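Local coordinates for protein apical membrane antigen 1 (Babesia divergens, PDB 4APM) that probably takes part in forming the moving junction through which this apicomplexan parasite invades its host cell, and carries bound calcium in its ectodomain, at residues N135-S140 and K145-F150; G341-T346 and P351-A356; L390-L395 and K399-K404. One frame throughout, in Å; residues are numbered along the deposited sequence.

Contact 1: residues N135-S140 and K145-F150; sequences NIIPAS and KYRYPF
Pro138 meets Tyr146 with its CG and CD, and the apolar part of the contact spreads from there. Pro138 CG comes up to the edge of the Tyr146 ring, near its plane, 3.9 Å from CD1, while Pro138 CD rests 3.4 Å from the carbonyl O of Tyr146; the two side chains cross at about a right angle. Beside it, Ile136 CG2 lies 4.3 Å from CD2 of the Tyr148 ring, and both side chains continue onto Ile161 of strand 158-161.

Arg147 supplies the flat surface. Its chain bends at chi2 (-65°), which lays the guanidinium alongside Ile137, both side chains pointing the same way, so that Ile137 CG1 sits over one face, toward the rim, 3.7 Å from NH2. No direct hydrogen bond joins residues 135-140 to 145-150, but Arg147 NE donates to Gly134 O, at the end of helix 125-134, just before the first segment; on its own side Arg147 NH1 donates to Tyr146 O at 2.8 Å, reaching it from above the carbonyl plane, and also to Thr144 O.

One water completes the polar part, donating a hydrogen bond to Ile136 O at 2.9 Å and accepting one from Tyr148 N at 2.7 Å.

These backbone carbonyls gathered round NH1 and NE hold the cation in place, leaving a guanidinium face for an aliphatic branch. The loop between helix 125-134 and strand 150-153 is thus closed by apolar packing, a bridging water and the arginine's bond to the helix end.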
ATOM      1  N   ASN A 135      19.377   4.603  13.620  1.00 29.96           N
ATOM      2  CA  ASN A 135      20.633   4.861  14.325  1.00 30.41           C
ATOM      3  C   ASN A 135      21.018   6.348  14.424  1.00 34.02           C
ATOM      4  O   ASN A 135      22.171   6.659  14.755  1.00 33.11           O
ATOM      5  CB  ASN A 135      21.790   4.171  13.592  1.00 31.02           C
ATOM      6  CG  ASN A 135      21.779   2.670  13.761  1.00 29.84           C
ATOM      7  OD1 ASN A 135      21.213   2.146  14.717  1.00 32.27           O
ATOM      8  ND2 ASN A 135      22.382   1.972  12.821  1.00 27.63           N
ATOM      9  N   ILE A 136      20.143   7.240  13.964  1.00 33.97           N
ATOM     10  CA  ILE A 136      20.441   8.686  13.972  1.00 34.42           C
ATOM     11  C   ILE A 136      19.663   9.266  15.134  1.00 38.41           C
ATOM     12  O   ILE A 136      18.422   9.224  15.139  1.00 35.42           O
ATOM     13  CB  ILE A 136      19.977   9.392  12.673  1.00 35.80           C
ATOM     14  CG1 ILE A 136      20.928   9.097  11.514  1.00 35.56           C
ATOM     15  CG2 ILE A 136      19.841  10.894  12.876  1.00 32.34           C
ATOM     16  CD1 ILE A 136      20.255   9.177  10.172  1.00 34.11           C
ATOM     17  N   ILE A 137      20.384   9.689  16.173  1.00 40.94           N
ATOM     18  CA  ILE A 137      19.729  10.167  17.389  1.00 44.62           C
ATOM     19  C   ILE A 137      19.737  11.678  17.479  1.00 44.78           C
ATOM     20  O   ILE A 137      20.776  12.302  17.270  1.00 49.08           O
ATOM     21  CB  ILE A 137      20.376   9.588  18.645  1.00 47.42           C
ATOM     22  CG1 ILE A 137      20.453   8.064  18.537  1.00 47.24           C
ATOM     23  CG2 ILE A 137      19.589  10.003  19.880  1.00 46.91           C
ATOM     24  CD1 ILE A 137      21.540   7.459  19.400  1.00 46.72           C
ATOM     25  N   PRO A 138      18.578  12.273  17.805  1.00 43.33           N
ATOM     26  CA  PRO A 138      18.459  13.731  17.957  1.00 45.73           C
ATOM     27  C   PRO A 138      19.485  14.321  18.935  1.00 45.11           C
ATOM     28  O   PRO A 138      19.603  13.848  20.066  1.00 48.72           O
ATOM     29  CB  PRO A 138      17.036  13.923  18.511  1.00 47.41           C
ATOM     30  CG  PRO A 138      16.316  12.661  18.201  1.00 50.11           C
ATOM     31  CD  PRO A 138      17.350  11.571  18.209  1.00 46.78           C
ATOM     32  N   ALA A 139      20.189  15.367  18.496  1.00 52.39           N
ATOM     33  CA  ALA A 139      21.220  16.046  19.297  1.00 54.73           C
ATOM     34  C   ALA A 139      20.704  16.506  20.655  1.00 54.56           C
ATOM     35  O   ALA A 139      21.341  16.277  21.682  1.00 56.35           O
ATOM     36  CB  ALA A 139      21.788  17.231  18.525  1.00 55.78           C
ATOM     37  N   SER A 140      19.529  17.124  20.655  1.00 57.41           N
ATOM     38  CA  SER A 140      18.991  17.756  21.857  1.00 60.98           C
ATOM     39  C   SER A 140      18.814  16.793  23.027  1.00 62.49           C
ATOM     40  O   SER A 140      18.729  17.223  24.178  1.00 64.25           O
ATOM     41  CB  SER A 140      17.671  18.454  21.552  1.00 59.71           C
ATOM     42  OG  SER A 140      16.658  17.504  21.289  1.00 65.84           O
ATOM     43  N   LYS A 145      14.164   7.806  22.363  1.00 42.25           N
ATOM     44  CA  LYS A 145      13.759   6.768  21.428  1.00 40.83           C
ATOM     45  C   LYS A 145      13.182   7.394  20.139  1.00 46.07           C
ATOM     46  O   LYS A 145      12.753   6.673  19.208  1.00 43.54           O
ATOM     47  CB  LYS A 145      12.715   5.866  22.083  1.00 44.53           C
ATOM     48  CG  LYS A 145      13.286   4.836  23.043  1.00 52.78           C
ATOM     49  CD  LYS A 145      12.260   4.463  24.104  1.00 55.04           C
ATOM     50  CE  LYS A 145      12.356   2.989  24.471  1.00 57.69           C
ATOM     51  NZ  LYS A 145      11.972   2.731  25.894  1.00 59.25           N
ATOM     52  N   TYR A 146      13.180   8.730  20.085  1.00 38.89           N
ATOM     53  CA  TYR A 146      12.655   9.460  18.931  1.00 35.16           C
ATOM     54  C   TYR A 146      13.531   9.249  17.692  1.00 34.29           C
ATOM     55  O   TYR A 146      14.761   9.335  17.766  1.00 35.42           O
ATOM     56  CB  TYR A 146      12.527  10.956  19.246  1.00 33.94           C
ATOM     57  CG  TYR A 146      11.856  11.751  18.146  1.00 30.56           C
ATOM     58  CD1 TYR A 146      12.583  12.235  17.090  1.00 30.27           C
ATOM     59  CD2 TYR A 146      10.479  11.943  18.139  1.00 31.61           C
ATOM     60  CE1 TYR A 146      11.971  12.932  16.069  1.00 35.89           C
ATOM     61  CE2 TYR A 146       9.856  12.630  17.124  1.00 31.07           C
ATOM     62  CZ  TYR A 146      10.607  13.114  16.090  1.00 34.61           C
ATOM     63  OH  TYR A 146      10.007  13.796  15.061  1.00 42.98           O
ATOM     64  N   ARG A 147      12.891   8.967  16.558  1.00 30.01           N
ATOM     65  CA  ARG A 147      13.611   8.757  15.298  1.00 30.73           C
ATOM     66  C   ARG A 147      12.894   9.438  14.143  1.00 28.35           C
ATOM     67  O   ARG A 147      11.687   9.603  14.172  1.00 29.47           O
ATOM     68  CB  ARG A 147      13.795   7.267  15.004  1.00 28.59           C
ATOM     69  CG  ARG A 147      14.637   6.494  16.030  1.00 28.79           C
ATOM     70  CD  ARG A 147      16.092   6.951  16.073  1.00 29.99           C
ATOM     71  NE  ARG A 147      16.847   6.119  17.002  1.00 28.49           N
ATOM     72  CZ  ARG A 147      17.067   6.424  18.288  1.00 32.69           C
ATOM     73  NH1 ARG A 147      16.652   7.581  18.805  1.00 26.78           N
ATOM     74  NH2 ARG A 147      17.708   5.568  19.064  1.00 33.18           N
ATOM     75  N   TYR A 148      13.653   9.878  13.147  1.00 29.01           N
ATOM     76  CA  TYR A 148      13.084  10.619  12.018  1.00 28.65           C
ATOM     77  C   TYR A 148      12.600   9.614  10.961  1.00 28.90           C
ATOM     78  O   TYR A 148      13.069   8.467  10.945  1.00 24.92           O
ATOM     79  CB  TYR A 148      14.157  11.517  11.416  1.00 32.40           C
ATOM     80  CG  TYR A 148      14.665  12.602  12.332  1.00 36.32           C
ATOM     81  CD1 TYR A 148      13.980  13.800  12.450  1.00 39.72           C
ATOM     82  CD2 TYR A 148      15.872  12.460  13.025  1.00 40.30           C
ATOM     83  CE1 TYR A 148      14.448  14.814  13.252  1.00 42.11           C
ATOM     84  CE2 TYR A 148      16.339  13.461  13.858  1.00 40.54           C
ATOM     85  CZ  TYR A 148      15.618  14.640  13.958  1.00 45.06           C
ATOM     86  OH  TYR A 148      16.060  15.671  14.742  1.00 49.65           O
ATOM     87  N   PRO A 149      11.697  10.047  10.047  1.00 26.38           N
ATOM     88  CA  PRO A 149      11.374   9.188   8.907  1.00 25.16           C
ATOM     89  C   PRO A 149      12.487   9.183   7.843  1.00 26.15           C
ATOM     90  O   PRO A 149      13.365  10.060   7.844  1.00 24.66           O
ATOM     91  CB  PRO A 149      10.095   9.800   8.342  1.00 24.37           C
ATOM     92  CG  PRO A 149       9.964  11.161   8.953  1.00 27.79           C
ATOM     93  CD  PRO A 149      11.087  11.384   9.928  1.00 26.95           C
ATOM     94  N   PHE A 150      12.461   8.181   6.968  1.00 24.39           N
ATOM     95  CA  PHE A 150      13.310   8.144   5.784  1.00 23.26           C
ATOM     96  C   PHE A 150      12.467   8.116   4.485  1.00 23.48           C
ATOM     97  O   PHE A 150      11.280   7.826   4.507  1.00 26.56           O
ATOM     98  CB  PHE A 150      14.203   6.918   5.850  1.00 22.94           C
ATOM     99  CG  PHE A 150      13.482   5.631   5.533  1.00 25.13           C
ATOM    100  CD1 PHE A 150      12.844   4.913   6.542  1.00 23.21           C
ATOM    101  CD2 PHE A 150      13.400   5.160   4.211  1.00 24.75           C
ATOM    102  CE1 PHE A 150      12.185   3.735   6.265  1.00 23.13           C
ATOM    103  CE2 PHE A 150      12.714   3.995   3.925  1.00 25.36           C
ATOM    104  CZ  PHE A 150      12.116   3.276   4.956  1.00 28.10           C
TER
HETATM  105  O   HOH W   1      16.277   9.108  13.188  1.00 29.35           O

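Contact 2: residues G341-T346 and P351-A356; sequences GSFAMT and PLEQDA
Phe343 and Glu353 face each other across a gap of 7.6 Å between their CA atoms, and Met345 and Pro351 across 7.5 Å, too far for the backbones to pair. Residues 342-346 form an outer strand of a four-stranded antiparallel sheet. The chain then loops back, and a short 3-10 turn at 353-355 is laid over this strand. The turn is held by its own bonds: Asp355 N to Leu352 O at 2.9 Å and Ala356 N to Glu353 O at 3.1 Å. Alternation along the strand points Phe343 and Met345 toward the returning chain.

The Phe343 ring carries most of the contact. Glu353 CG stands over the centre of one face, 3.7 Å from the ring centroid and only 14° off the normal, a CH-pi contact. Beyond CG the glutamate is extended, which carries its carboxylate past the rim on the same side, with the planes 24° apart; Glu353 CD is 3.7 Å from Phe343 CE1. The edge of the ring is met by Ala356 CB, near the ring plane and 3.9 Å from CE2.

Further along the strand, Met345 bends at chi3 (80°), and its methyl CE touches the backbone O of Pro351 at 3.5 Å. Helix 249-257 borders the contact, Ala249 touching Met345 and Glu353 and Ser253 touching Pro351; Tyr319 of strand 316-320 also touches Met345 and Glu353.

With no hydrogen bond between these two segments, their contact rests on apolar packing and the CH-pi contact. The aliphatic stem of an acidic residue covers an aromatic face, so Glu353 contributes to a buried apolar contact while its carboxylate projects beyond the ring's rim.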
ATOM      1  N   GLY A 341      -7.982  -8.998 -15.875  1.00 33.96           N
ATOM      2  CA  GLY A 341      -7.999  -7.544 -16.000  1.00 31.67           C
ATOM      3  C   GLY A 341      -8.190  -6.766 -14.702  1.00 35.19           C
ATOM      4  O   GLY A 341      -8.051  -5.537 -14.683  1.00 34.41           O
ATOM      5  N   SER A 342      -8.514  -7.461 -13.615  1.00 31.11           N
ATOM      6  CA  SER A 342      -8.667  -6.780 -12.330  1.00 32.58           C
ATOM      7  C   SER A 342      -7.373  -6.719 -11.501  1.00 35.22           C
ATOM      8  O   SER A 342      -6.606  -7.701 -11.451  1.00 32.11           O
ATOM      9  CB  SER A 342      -9.784  -7.419 -11.508  1.00 35.17           C
ATOM     10  OG  SER A 342      -9.652  -7.040 -10.143  1.00 46.19           O
ATOM     11  N   PHE A 343      -7.152  -5.599 -10.807  1.00 28.11           N
ATOM     12  CA  PHE A 343      -5.940  -5.451  -9.981  1.00 27.58           C
ATOM     13  C   PHE A 343      -6.270  -5.166  -8.524  1.00 27.73           C
ATOM     14  O   PHE A 343      -7.025  -4.247  -8.230  1.00 29.57           O
ATOM     15  CB  PHE A 343      -5.039  -4.359 -10.541  1.00 28.30           C
ATOM     16  CG  PHE A 343      -4.356  -4.738 -11.830  1.00 33.84           C
ATOM     17  CD1 PHE A 343      -5.015  -4.597 -13.061  1.00 35.21           C
ATOM     18  CD2 PHE A 343      -3.057  -5.260 -11.823  1.00 32.64           C
ATOM     19  CE1 PHE A 343      -4.391  -4.947 -14.256  1.00 35.25           C
ATOM     20  CE2 PHE A 343      -2.425  -5.591 -13.013  1.00 34.11           C
ATOM     21  CZ  PHE A 343      -3.085  -5.426 -14.230  1.00 34.39           C
ATOM     22  N   ALA A 344      -5.737  -5.971  -7.613  1.00 23.77           N
ATOM     23  CA  ALA A 344      -6.053  -5.813  -6.202  1.00 24.95           C
ATOM     24  C   ALA A 344      -4.909  -5.018  -5.612  1.00 25.11           C
ATOM     25  O   ALA A 344      -3.781  -5.501  -5.555  1.00 26.27           O
ATOM     26  CB  ALA A 344      -6.166  -7.175  -5.516  1.00 23.18           C
ATOM     27  N   MET A 345      -5.184  -3.775  -5.245  1.00 22.74           N
ATOM     28  CA  MET A 345      -4.140  -2.832  -4.848  1.00 24.14           C
ATOM     29  C   MET A 345      -4.266  -2.420  -3.374  1.00 23.40           C
ATOM     30  O   MET A 345      -5.363  -2.491  -2.803  1.00 21.93           O
ATOM     31  CB  MET A 345      -4.219  -1.622  -5.756  1.00 24.55           C
ATOM     32  CG  MET A 345      -4.120  -2.042  -7.230  1.00 29.17           C
ATOM     33  SD  MET A 345      -4.326  -0.632  -8.278  1.00 36.00           S
ATOM     34  CE  MET A 345      -2.682   0.093  -8.181  1.00 29.25           C
ATOM     35  N   THR A 346      -3.156  -1.993  -2.762  1.00 21.24           N
ATOM     36  CA  THR A 346      -3.213  -1.524  -1.381  1.00 20.25           C
ATOM     37  C   THR A 346      -2.530  -0.159  -1.230  1.00 22.63           C
ATOM     38  O   THR A 346      -1.746   0.256  -2.118  1.00 19.38           O
ATOM     39  CB  THR A 346      -2.600  -2.520  -0.369  1.00 19.48           C
ATOM     40  OG1 THR A 346      -1.192  -2.351  -0.337  1.00 22.70           O
ATOM     41  CG2 THR A 346      -2.922  -3.981  -0.699  1.00 17.53           C
ATOM     42  N   PRO A 351       1.663   1.799  -6.882  1.00 21.16           N
ATOM     43  CA  PRO A 351       0.519   2.267  -7.691  1.00 21.66           C
ATOM     44  C   PRO A 351       0.487   1.778  -9.167  1.00 25.88           C
ATOM     45  O   PRO A 351      -0.455   2.118  -9.906  1.00 29.89           O
ATOM     46  CB  PRO A 351       0.708   3.796  -7.682  1.00 20.82           C
ATOM     47  CG  PRO A 351       2.205   3.978  -7.604  1.00 19.60           C
ATOM     48  CD  PRO A 351       2.675   2.867  -6.673  1.00 19.89           C
ATOM     49  N   LEU A 352       1.515   1.045  -9.610  1.00 28.92           N
ATOM     50  CA  LEU A 352       1.720   0.735 -11.057  1.00 28.90           C
ATOM     51  C   LEU A 352       1.281  -0.662 -11.387  1.00 27.53           C
ATOM     52  O   LEU A 352       1.763  -1.618 -10.766  1.00 28.68           O
ATOM     53  CB  LEU A 352       3.204   0.817 -11.428  1.00 25.86           C
ATOM     54  CG  LEU A 352       3.926   2.123 -11.202  1.00 29.71           C
ATOM     55  CD1 LEU A 352       5.330   2.064 -11.823  1.00 27.35           C
ATOM     56  CD2 LEU A 352       3.077   3.255 -11.779  1.00 26.74           C
ATOM     57  N   GLU A 353       0.468  -0.805 -12.429  1.00 29.35           N
ATOM     58  CA  GLU A 353       0.186  -2.144 -12.979  1.00 34.76           C
ATOM     59  C   GLU A 353       1.460  -2.885 -13.267  1.00 32.57           C
ATOM     60  O   GLU A 353       1.509  -4.104 -13.119  1.00 39.72           O
ATOM     61  CB  GLU A 353      -0.613  -2.083 -14.289  1.00 35.74           C
ATOM     62  CG  GLU A 353      -2.111  -1.921 -14.132  1.00 38.11           C
ATOM     63  CD  GLU A 353      -2.804  -1.833 -15.482  1.00 39.66           C
ATOM     64  OE1 GLU A 353      -2.360  -2.534 -16.418  1.00 42.92           O
ATOM     65  OE2 GLU A 353      -3.720  -0.997 -15.636  1.00 41.22           O
ATOM     66  N   GLN A 354       2.474  -2.176 -13.747  1.00 33.53           N
ATOM     67  CA  GLN A 354       3.727  -2.846 -14.133  1.00 38.94           C
ATOM     68  C   GLN A 354       4.296  -3.667 -12.990  1.00 36.38           C
ATOM     69  O   GLN A 354       5.183  -4.479 -13.212  1.00 36.63           O
ATOM     70  CB  GLN A 354       4.831  -1.850 -14.492  1.00 40.76           C
ATOM     71  CG  GLN A 354       4.504  -0.742 -15.446  1.00 47.01           C
ATOM     72  CD  GLN A 354       5.574   0.330 -15.369  1.00 56.89           C
ATOM     73  OE1 GLN A 354       6.632   0.123 -14.754  1.00 65.11           O
ATOM     74  NE2 GLN A 354       5.305   1.486 -15.956  1.00 61.23           N
ATOM     75  N   ASP A 355       3.981  -3.290 -11.752  1.00 32.16           N
ATOM     76  CA  ASP A 355       4.694  -3.868 -10.619  1.00 28.52           C
ATOM     77  C   ASP A 355       3.937  -5.012 -10.041  1.00 29.53           C
ATOM     78  O   ASP A 355       4.290  -5.540  -8.988  1.00 32.71           O
ATOM     79  CB  ASP A 355       4.944  -2.848  -9.550  1.00 27.63           C
ATOM     80  CG  ASP A 355       6.005  -1.886  -9.924  1.00 30.74           C
ATOM     81  OD1 ASP A 355       6.837  -2.212 -10.806  1.00 38.06           O
ATOM     82  OD2 ASP A 355       6.043  -0.812  -9.310  1.00 28.75           O
ATOM     83  N   ALA A 356       2.888  -5.411 -10.727  1.00 29.35           N
ATOM     84  CA  ALA A 356       2.066  -6.472 -10.213  1.00 31.65           C
ATOM     85  C   ALA A 356       2.739  -7.855 -10.146  1.00 31.76           C
ATOM     86  O   ALA A 356       3.690  -8.178 -10.854  1.00 30.33           O
ATOM     87  CB  ALA A 356       0.746  -6.538 -10.958  1.00 32.11           C
TER

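Contact 3: residues L390-L395 and K399-K404; sequences LSREAL and KYVHEK. With ACT (acetate ion), chain D.
A single helix-like turn, 392-394, follows strand 387-389 and leads into strand 400-406, and here it packs against the start of that strand. Ser391 opens it with an ST motif: its OG accepts from Ala394 N at 2.9 Å, while Leu395 N bonds back to Ser391 O.

Two side chains of the turn reach the strand. Arg392, extended from CG to NE, passes obliquely over Val401, with NE 3.7 Å from CG1, and ends in a salt bridge to Glu403. Both terminal nitrogens converge on one carboxylate oxygen: Arg392 NH1 donates to Glu403 OE2 at 2.7 Å with an angle of 145°, and NH2 adds a weak bond at 3.1 Å. The guanidinium and carboxylate planes are nearly perpendicular (88°), and NH1 meets OE2 from above the carboxylate plane; this is not the paired, coplanar bidentate form. On the apolar side Leu395 and Val401 meet tip to tip, CD2 to CG1 at 3.8 Å.

At the far end of the segment, Lys404 NZ holds an acetate, probably from the crystallisation liquor, through OXT at 2.7 Å.

Strand 400-406 is the outermost strand of a seven-stranded mixed sheet, paired with strand 410-416, whose Tyr413 touches both Arg392 and Glu403. Leu395 also packs on Thr387 and Ala389 of strand 387-389, which places the turn over this end of the sheet.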
ATOM      1  N   LEU A 390     -10.191 -21.458 -10.501  1.00 46.45           N
ATOM      2  CA  LEU A 390      -9.020 -21.896 -11.283  1.00 46.71           C
ATOM      3  C   LEU A 390      -9.160 -23.337 -11.820  1.00 44.32           C
ATOM      4  O   LEU A 390      -8.356 -23.776 -12.635  1.00 44.14           O
ATOM      5  CB  LEU A 390      -7.772 -21.816 -10.407  1.00 50.90           C
ATOM      6  CG  LEU A 390      -6.727 -20.718 -10.612  1.00 51.79           C
ATOM      7  CD1 LEU A 390      -7.157 -19.687 -11.631  1.00 52.77           C
ATOM      8  CD2 LEU A 390      -6.399 -20.081  -9.274  1.00 45.88           C
ATOM      9  N   SER A 391     -10.147 -24.073 -11.305  1.00 46.02           N
ATOM     10  CA  SER A 391     -10.437 -25.438 -11.744  1.00 51.77           C
ATOM     11  C   SER A 391     -11.942 -25.648 -11.938  1.00 56.95           C
ATOM     12  O   SER A 391     -12.764 -25.032 -11.233  1.00 60.30           O
ATOM     13  CB  SER A 391      -9.918 -26.443 -10.721  1.00 46.88           C
ATOM     14  OG  SER A 391     -10.841 -26.570  -9.657  1.00 49.56           O
ATOM     15  N   ARG A 392     -12.292 -26.549 -12.865  1.00 57.65           N
ATOM     16  CA  ARG A 392     -13.692 -26.887 -13.173  1.00 52.33           C
ATOM     17  C   ARG A 392     -14.366 -27.575 -11.984  1.00 49.09           C
ATOM     18  O   ARG A 392     -15.549 -27.355 -11.694  1.00 46.78           O
ATOM     19  CB  ARG A 392     -13.749 -27.789 -14.416  1.00 55.95           C
ATOM     20  CG  ARG A 392     -14.990 -27.618 -15.290  1.00 61.97           C
ATOM     21  CD  ARG A 392     -14.701 -28.039 -16.737  1.00 69.77           C
ATOM     22  NE  ARG A 392     -15.500 -27.296 -17.726  1.00 66.72           N
ATOM     23  CZ  ARG A 392     -15.020 -26.831 -18.882  1.00 69.92           C
ATOM     24  NH1 ARG A 392     -13.745 -27.014 -19.194  1.00 64.18           N
ATOM     25  NH2 ARG A 392     -15.805 -26.160 -19.719  1.00 69.32           N
ATOM     26  N   GLU A 393     -13.594 -28.390 -11.278  1.00 50.21           N
ATOM     27  CA  GLU A 393     -14.092 -29.106 -10.111  1.00 57.98           C
ATOM     28  C   GLU A 393     -14.412 -28.166  -8.936  1.00 65.55           C
ATOM     29  O   GLU A 393     -15.400 -28.377  -8.214  1.00 61.83           O
ATOM     30  CB  GLU A 393     -13.089 -30.191  -9.683  1.00 67.08           C
ATOM     31  CG  GLU A 393     -11.621 -29.831  -9.922  1.00 72.11           C
ATOM     32  CD  GLU A 393     -11.041 -30.412 -11.215  1.00 69.88           C
ATOM     33  OE1 GLU A 393     -10.735 -31.626 -11.247  1.00 77.82           O
ATOM     34  OE2 GLU A 393     -10.831 -29.649 -12.183  1.00 64.28           O
ATOM     35  N   ALA A 394     -13.587 -27.129  -8.756  1.00 59.93           N
ATOM     36  CA  ALA A 394     -13.782 -26.156  -7.668  1.00 60.74           C
ATOM     37  C   ALA A 394     -14.922 -25.164  -7.943  1.00 55.56           C
ATOM     38  O   ALA A 394     -15.639 -24.753  -7.026  1.00 49.05           O
ATOM     39  CB  ALA A 394     -12.488 -25.412  -7.378  1.00 61.01           C
ATOM     40  N   LEU A 395     -15.086 -24.794  -9.210  1.00 52.35           N
ATOM     41  CA  LEU A 395     -16.164 -23.899  -9.622  1.00 57.33           C
ATOM     42  C   LEU A 395     -17.557 -24.401  -9.230  1.00 61.19           C
ATOM     43  O   LEU A 395     -17.984 -25.467  -9.667  1.00 64.76           O
ATOM     44  CB  LEU A 395     -16.112 -23.680 -11.132  1.00 53.68           C
ATOM     45  CG  LEU A 395     -17.223 -22.801 -11.702  1.00 55.79           C
ATOM     46  CD1 LEU A 395     -17.092 -21.364 -11.192  1.00 56.33           C
ATOM     47  CD2 LEU A 395     -17.166 -22.847 -13.221  1.00 55.14           C
ATOM     48  N   LYS A 399     -25.304 -23.273 -14.170  1.00 57.85           N
ATOM     49  CA  LYS A 399     -25.663 -22.997 -15.560  1.00 53.16           C
ATOM     50  C   LYS A 399     -24.535 -23.437 -16.459  1.00 47.52           C
ATOM     51  O   LYS A 399     -24.085 -24.566 -16.357  1.00 57.84           O
ATOM     52  CB  LYS A 399     -26.000 -21.515 -15.778  1.00 56.59           C
ATOM     53  CG  LYS A 399     -27.041 -20.972 -14.806  1.00 63.74           C
ATOM     54  CD  LYS A 399     -28.239 -20.365 -15.520  1.00 60.50           C
ATOM     55  CE  LYS A 399     -29.510 -20.574 -14.709  1.00 62.43           C
ATOM     56  NZ  LYS A 399     -30.684 -19.883 -15.314  1.00 61.21           N
ATOM     57  N   TYR A 400     -24.055 -22.547 -17.317  1.00 50.61           N
ATOM     58  CA  TYR A 400     -22.984 -22.887 -18.247  1.00 49.34           C
ATOM     59  C   TYR A 400     -21.601 -22.562 -17.695  1.00 55.72           C
ATOM     60  O   TYR A 400     -21.418 -21.554 -17.026  1.00 55.51           O
ATOM     61  CB  TYR A 400     -23.206 -22.186 -19.572  1.00 48.86           C
ATOM     62  CG  TYR A 400     -24.609 -22.394 -20.093  1.00 63.22           C
ATOM     63  CD1 TYR A 400     -25.655 -21.581 -19.670  1.00 61.89           C
ATOM     64  CD2 TYR A 400     -24.903 -23.448 -20.950  1.00 62.64           C
ATOM     65  CE1 TYR A 400     -26.941 -21.777 -20.126  1.00 64.85           C
ATOM     66  CE2 TYR A 400     -26.190 -23.655 -21.406  1.00 70.09           C
ATOM     67  CZ  TYR A 400     -27.203 -22.812 -20.995  1.00 69.15           C
ATOM     68  OH  TYR A 400     -28.482 -22.997 -21.462  1.00 69.86           O
ATOM     69  N   VAL A 401     -20.643 -23.451 -17.940  1.00 55.22           N
ATOM     70  CA  VAL A 401     -19.251 -23.190 -17.602  1.00 53.20           C
ATOM     71  C   VAL A 401     -18.527 -22.672 -18.825  1.00 53.00           C
ATOM     72  O   VAL A 401     -18.681 -23.216 -19.911  1.00 58.73           O
ATOM     73  CB  VAL A 401     -18.535 -24.448 -17.081  1.00 50.13           C
ATOM     74  CG1 VAL A 401     -17.071 -24.133 -16.790  1.00 51.56           C
ATOM     75  CG2 VAL A 401     -19.216 -24.972 -15.829  1.00 48.19           C
ATOM     76  N   HIS A 402     -17.806 -21.567 -18.663  1.00 50.86           N
ATOM     77  CA  HIS A 402     -16.993 -21.026 -19.740  1.00 49.20           C
ATOM     78  C   HIS A 402     -15.554 -21.064 -19.346  1.00 49.06           C
ATOM     79  O   HIS A 402     -15.216 -21.320 -18.193  1.00 44.65           O
ATOM     80  CB  HIS A 402     -17.378 -19.579 -20.052  1.00 50.78           C
ATOM     81  CG  HIS A 402     -18.809 -19.399 -20.487  1.00 48.89           C
ATOM     82  ND1 HIS A 402     -19.142 -18.843 -21.676  1.00 47.06           N
ATOM     83  CD2 HIS A 402     -20.008 -19.703 -19.842  1.00 43.80           C
ATOM     84  CE1 HIS A 402     -20.479 -18.819 -21.792  1.00 51.48           C
ATOM     85  NE2 HIS A 402     -21.008 -19.321 -20.657  1.00 46.61           N
ATOM     86  N   GLU A 403     -14.695 -20.767 -20.306  1.00 51.72           N
ATOM     87  CA  GLU A 403     -13.276 -20.668 -20.060  1.00 52.50           C
ATOM     88  C   GLU A 403     -12.819 -19.282 -20.446  1.00 51.26           C
ATOM     89  O   GLU A 403     -13.281 -18.721 -21.444  1.00 49.61           O
ATOM     90  CB  GLU A 403     -12.517 -21.723 -20.859  1.00 53.11           C
ATOM     91  CG  GLU A 403     -12.513 -23.073 -20.174  1.00 61.78           C
ATOM     92  CD  GLU A 403     -12.336 -24.225 -21.141  1.00 67.18           C
ATOM     93  OE1 GLU A 403     -11.362 -24.197 -21.926  1.00 59.80           O
ATOM     94  OE2 GLU A 403     -13.168 -25.164 -21.100  1.00 70.60           O
ATOM     95  N   LYS A 404     -11.956 -18.707 -19.618  1.00 42.36           N
ATOM     96  CA  LYS A 404     -11.383 -17.411 -19.911  1.00 45.24           C
ATOM     97  C   LYS A 404      -9.885 -17.476 -19.701  1.00 41.09           C
ATOM     98  O   LYS A 404      -9.401 -18.233 -18.854  1.00 43.94           O
ATOM     99  CB  LYS A 404     -12.013 -16.334 -19.012  1.00 47.79           C
ATOM    100  CG  LYS A 404     -11.558 -14.925 -19.333  1.00 43.63           C
ATOM    101  CD  LYS A 404     -12.740 -13.974 -19.442  1.00 49.78           C
ATOM    102  CE  LYS A 404     -12.251 -12.546 -19.617  1.00 51.88           C
ATOM    103  NZ  LYS A 404     -13.265 -11.521 -19.240  1.00 62.21           N
TER
HETATM  104  C   ACT D1513     -15.563 -12.590 -16.376  1.00 63.72           C
HETATM  105  O   ACT D1513     -16.798 -12.733 -16.254  1.00 67.74           O
HETATM  106  OXT ACT D1513     -15.092 -11.866 -17.277  1.00 65.76           O
HETATM  107  CH3 ACT D1513     -14.632 -13.304 -15.431  1.00 56.99           C

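The three contacts follow one another along the chain, each closed before the next begins, and none touches another. Contact 1 lies nearest the calcium site: the side chain of Asn135 is about 9 Å from Gly120 and about 11 Å from Asp122. Contacts 2 and 3 lie away from the annotated sites. Contact 2 is the most central, its centre about 11 Å from that of the chain, and contact 3 stands about 25 Å from it between centres, with nearest atoms about 7 Å apart. Contacts 1 and 3 lie on opposite sides of the chain's centre, about 55 Å apart between centres. Only contact 3 is joined by a salt bridge.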